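Local coordinates for flagellar hook-associated protein 3 (Bacillus cereus, PDB 5ZIY) that probably forms part of the junction between the flagellar hook and the filament, as a hook-associated structural protein related to flagellin, at residues A[26-31]-A[188-193]; A[151-156]-A[160-165]. One frame throughout, in Å; residues are numbered along the deposited sequence.

Interaction 1 of 2, residues A[26-31]-A[188-193]. With ZN (zinc ion), chain E.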
# COMPACT_ATOMS: atom_id res chain seq x y z
N LYS A 26 2.77 19.83 -10.67
CA LYS A 26 2.01 18.71 -11.24
C LYS A 26 2.60 17.39 -10.78
O LYS A 26 1.87 16.48 -10.42
CB LYS A 26 2.00 18.78 -12.76
CG LYS A 26 1.06 19.86 -13.24
CD LYS A 26 1.51 20.54 -14.52
CE LYS A 26 1.21 19.75 -15.78
NZ LYS A 26 1.02 20.73 -16.94
N ASP A 27 3.92 17.30 -10.78
CA ASP A 27 4.60 16.08 -10.36
C ASP A 27 4.23 15.78 -8.89
O ASP A 27 3.96 14.63 -8.52
CB ASP A 27 6.09 16.26 -10.50
CG ASP A 27 6.58 16.21 -11.95
OD1 ASP A 27 5.75 15.93 -12.88
OD2 ASP A 27 7.83 16.40 -12.13
N ILE A 28 4.22 16.82 -8.05
CA ILE A 28 3.84 16.63 -6.64
C ILE A 28 2.37 16.20 -6.56
O ILE A 28 2.07 15.21 -5.89
CB ILE A 28 4.11 17.88 -5.76
CG1 ILE A 28 5.61 18.07 -5.61
CG2 ILE A 28 3.46 17.76 -4.38
CD1 ILE A 28 6.00 19.38 -4.92
N ALA A 29 1.46 16.90 -7.25
CA ALA A 29 0.06 16.45 -7.27
C ALA A 29 -0.11 14.97 -7.73
O ALA A 29 -0.78 14.20 -7.08
CB ALA A 29 -0.84 17.42 -8.12
N ASP A 30 0.52 14.57 -8.82
CA ASP A 30 0.44 13.19 -9.27
C ASP A 30 0.95 12.22 -8.24
O ASP A 30 0.30 11.20 -7.95
CB ASP A 30 1.24 13.00 -10.58
CG ASP A 30 0.63 13.75 -11.77
OD1 ASP A 30 -0.54 14.17 -11.71
OD2 ASP A 30 1.33 13.92 -12.78
N SER A 31 2.08 12.57 -7.63
CA SER A 31 2.71 11.69 -6.67
C SER A 31 1.87 11.54 -5.43
O SER A 31 1.78 10.43 -4.89
CB SER A 31 4.09 12.23 -6.30
OG SER A 31 4.89 12.30 -7.48
N ASN A 188 4.97 13.02 3.67
CA ASN A 188 5.37 14.20 4.45
C ASN A 188 6.43 15.02 3.69
O ASN A 188 6.35 16.24 3.58
CB ASN A 188 5.94 13.73 5.80
CG ASN A 188 4.87 13.56 6.88
OD1 ASN A 188 3.73 14.05 6.73
ND2 ASN A 188 5.22 12.86 7.98
N THR A 189 7.43 14.32 3.16
CA THR A 189 8.37 14.88 2.19
C THR A 189 7.68 15.60 1.01
O THR A 189 8.03 16.74 0.67
CB THR A 189 9.31 13.79 1.67
OG1 THR A 189 9.98 13.20 2.80
CG2 THR A 189 10.35 14.40 0.72
N MET A 190 6.72 14.94 0.37
CA MET A 190 6.01 15.56 -0.76
C MET A 190 5.32 16.82 -0.30
O MET A 190 5.29 17.84 -1.00
CB MET A 190 4.94 14.63 -1.33
CG MET A 190 5.43 13.55 -2.20
SD MET A 190 6.38 14.15 -3.61
CE MET A 190 7.22 12.58 -3.90
N GLU A 191 4.75 16.77 0.88
CA GLU A 191 4.03 17.93 1.42
C GLU A 191 4.99 19.10 1.74
O GLU A 191 4.61 20.28 1.64
CB GLU A 191 3.22 17.52 2.67
CG GLU A 191 2.03 16.59 2.40
CD GLU A 191 0.79 17.32 1.88
OE1 GLU A 191 0.94 18.45 1.35
OE2 GLU A 191 -0.33 16.77 2.01
N THR A 192 6.20 18.78 2.18
CA THR A 192 7.22 19.80 2.40
C THR A 192 7.65 20.38 1.05
O THR A 192 7.79 21.59 0.93
CB THR A 192 8.47 19.25 3.14
OG1 THR A 192 8.07 18.55 4.31
CG2 THR A 192 9.42 20.34 3.53
N PHE A 193 7.84 19.53 0.05
CA PHE A 193 8.21 20.02 -1.29
C PHE A 193 7.14 21.03 -1.77
O PHE A 193 7.51 22.10 -2.22
CB PHE A 193 8.40 18.89 -2.33
CG PHE A 193 9.76 18.19 -2.27
CD1 PHE A 193 10.94 18.90 -2.16
CD2 PHE A 193 9.84 16.82 -2.37
CE1 PHE A 193 12.15 18.25 -2.13
CE2 PHE A 193 11.06 16.16 -2.34
CZ PHE A 193 12.21 16.88 -2.20
ZN ZN E . -1.65 17.56 0.72
O HOH W 1 -2.29 19.61 1.89
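Ile28 carries the apolar part of this contact, laying its branches against the backbone and side chains of Met190 and Phe193. Its longer branch ends with CD1 3.6 Å from Phe193 CB, the two side chains crossing at about a right angle and the methyl meeting the stem of the phenylalanine, whose ring leads away and stacks edge-to-face with Tyr128. With CG1 beside the backbone N (chi1 -70°), the shorter branch CG2 is left anti to that nitrogen and lies 3.8 Å from Met190 O. Met190, bent at chi2 (-57°), brings its sulfur and methyl to Ser31, whose CB is 4.0 Å from Met190 CE. The flexible thioether can follow the uneven surface around it, and also touches Leu35 and Phe130.

These residues join the nearly antiparallel helices 8-60 and 162-204, whose local axes pass 10.1 Å apart at 154°, within the long helical bundle of a flagellin-like protein.

Among the polar groups, buried Ser31 turns OG back to its own helix, 2.7 Å from Asp27 O. That oxygen also accepts Ser31 N, from the opposite face of its plane. Glu191, which takes no part in the packing between the two segments, binds a zinc ion through OE2 at 2.0 Å, with a water 2.5 Å from the zinc.

Interaction 2 of 2, residues A[151-156]-A[160-165]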
# COMPACT_ATOMS: atom_id res chain seq x y z
N SER A 151 -8.63 -19.16 7.89
CA SER A 151 -10.00 -19.46 7.48
C SER A 151 -10.25 -20.97 7.40
O SER A 151 -11.25 -21.50 7.92
CB SER A 151 -10.24 -18.79 6.13
OG SER A 151 -11.42 -19.24 5.51
N GLU A 152 -9.32 -21.69 6.78
CA GLU A 152 -9.44 -23.14 6.74
C GLU A 152 -9.33 -23.81 8.12
O GLU A 152 -10.09 -24.73 8.41
CB GLU A 152 -8.43 -23.74 5.74
N ALA A 153 -8.38 -23.38 8.94
CA ALA A 153 -8.23 -23.91 10.31
C ALA A 153 -9.52 -23.75 11.10
O ALA A 153 -10.00 -24.67 11.78
CB ALA A 153 -7.07 -23.26 11.06
N MET A 154 -10.13 -22.61 10.95
CA MET A 154 -11.35 -22.37 11.68
C MET A 154 -12.50 -23.20 11.14
O MET A 154 -13.17 -23.88 11.92
CB MET A 154 -11.64 -20.88 11.69
CG MET A 154 -10.70 -20.20 12.66
SD MET A 154 -10.93 -18.44 12.81
CE MET A 154 -9.58 -18.03 13.92
N GLN A 155 -12.73 -23.19 9.84
CA GLN A 155 -13.89 -23.92 9.38
C GLN A 155 -13.75 -25.44 9.38
O GLN A 155 -14.73 -26.13 9.18
CB GLN A 155 -14.50 -23.38 8.10
CG GLN A 155 -13.67 -23.23 6.88
CD GLN A 155 -14.25 -22.12 6.02
OE1 GLN A 155 -15.47 -22.05 5.86
NE2 GLN A 155 -13.40 -21.25 5.47
N ASN A 156 -12.55 -25.94 9.68
CA ASN A 156 -12.33 -27.37 9.86
C ASN A 156 -12.12 -27.73 11.32
O ASN A 156 -11.69 -28.84 11.64
CB ASN A 156 -11.14 -27.79 9.01
CG ASN A 156 -11.37 -27.52 7.55
OD1 ASN A 156 -12.52 -27.43 7.10
ND2 ASN A 156 -10.30 -27.37 6.79
N LYS A 160 -5.40 -26.46 16.97
CA LYS A 160 -3.95 -26.51 17.19
C LYS A 160 -3.20 -25.58 16.23
O LYS A 160 -2.21 -24.95 16.58
CB LYS A 160 -3.45 -27.95 17.04
CG LYS A 160 -2.55 -28.42 18.19
CD LYS A 160 -2.34 -29.92 18.13
CE LYS A 160 -1.35 -30.33 17.02
NZ LYS A 160 -0.04 -30.85 17.58
N ALA A 161 -3.69 -25.51 14.99
CA ALA A 161 -3.14 -24.59 14.01
C ALA A 161 -3.27 -23.10 14.39
O ALA A 161 -2.48 -22.29 13.92
CB ALA A 161 -3.77 -24.84 12.67
N LEU A 162 -4.24 -22.74 15.24
CA LEU A 162 -4.59 -21.32 15.39
C LEU A 162 -3.55 -20.48 16.15
O LEU A 162 -3.30 -19.35 15.76
CB LEU A 162 -5.98 -21.16 16.03
CG LEU A 162 -7.18 -21.33 15.09
CD1 LEU A 162 -8.48 -21.32 15.88
CD2 LEU A 162 -7.20 -20.25 14.07
N LYS A 163 -2.96 -21.01 17.22
CA LYS A 163 -2.01 -20.21 17.98
C LYS A 163 -0.82 -19.80 17.12
O LYS A 163 -0.43 -18.64 17.14
CB LYS A 163 -1.55 -20.91 19.29
N PRO A 164 -0.27 -20.74 16.32
CA PRO A 164 0.81 -20.38 15.39
C PRO A 164 0.41 -19.29 14.41
O PRO A 164 1.20 -18.41 14.11
CB PRO A 164 1.05 -21.68 14.63
CG PRO A 164 0.65 -22.76 15.56
CD PRO A 164 -0.46 -22.20 16.39
N LEU A 165 -0.80 -19.39 13.88
CA LEU A 165 -1.27 -18.47 12.88
C LEU A 165 -1.52 -17.08 13.48
O LEU A 165 -1.36 -16.08 12.77
CB LEU A 165 -2.51 -19.02 12.21
CG LEU A 165 -2.27 -20.29 11.37
CD1 LEU A 165 -3.60 -20.90 10.95
CD2 LEU A 165 -1.41 -19.96 10.15
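Met154 and Leu162 make the tightest touch here, Met154 CE standing 3.3 Å from Leu162 CD2, closer than usual for two methyls. The methionine runs extended beyond CG, with chi2 -179°, and this straight reach carries its methyl across the leucine at about a right angle. Met154 CG also meets the leucine fork, 3.8 Å from Leu162 CD2. Beside this pair Ala153 points its single methyl at the other segment: Ala153 CB lies 4.0 Å from Ala161 CB and 4.2 Å from Leu165 CD1. Small alanines on both sides let the backbones come near, with Ala153 CA and Ala161 CA 6.3 Å apart.

Further out, Thr56 and Ala59 of helix 8-60 touch both Met154 and Leu162, while Ile72 and Ile76 of helix 67-87 pack on Met154. Leu165 also leans on Gln149 and Met150, about one turn before Ala153 on helix 137-155. The segments form a helical hairpin: helix 137-155 ends, Asn156 departs from helical angles, and after a short turn the chain enters helix 162-204. With methyl, thioether and leucine branches meeting and no hydrogen bond crossing between the segments, the contact rests on burial of apolar surface and probably depends on close fit more than on directional bonds.

The two contacts lie on opposite sides of the chain's centre, their own centres 43 Å apart and their nearest atoms about 30 Å from each other, so they do not touch. Helix 162-204 is common to both: interaction 2 uses its beginning, where it follows helix 137-155, and interaction 1 a later portion, where it runs back along helix 8-60. In sequence the short hairpin of interaction 2 is nested inside the long loop closed by interaction 1, a loop that also holds helix 67-87 and the small strands. One long helix thus ties the local turn to the pairing of N-terminal and C-terminal helices, giving an elongated rod-like body, consistent with a flagellar junction protein.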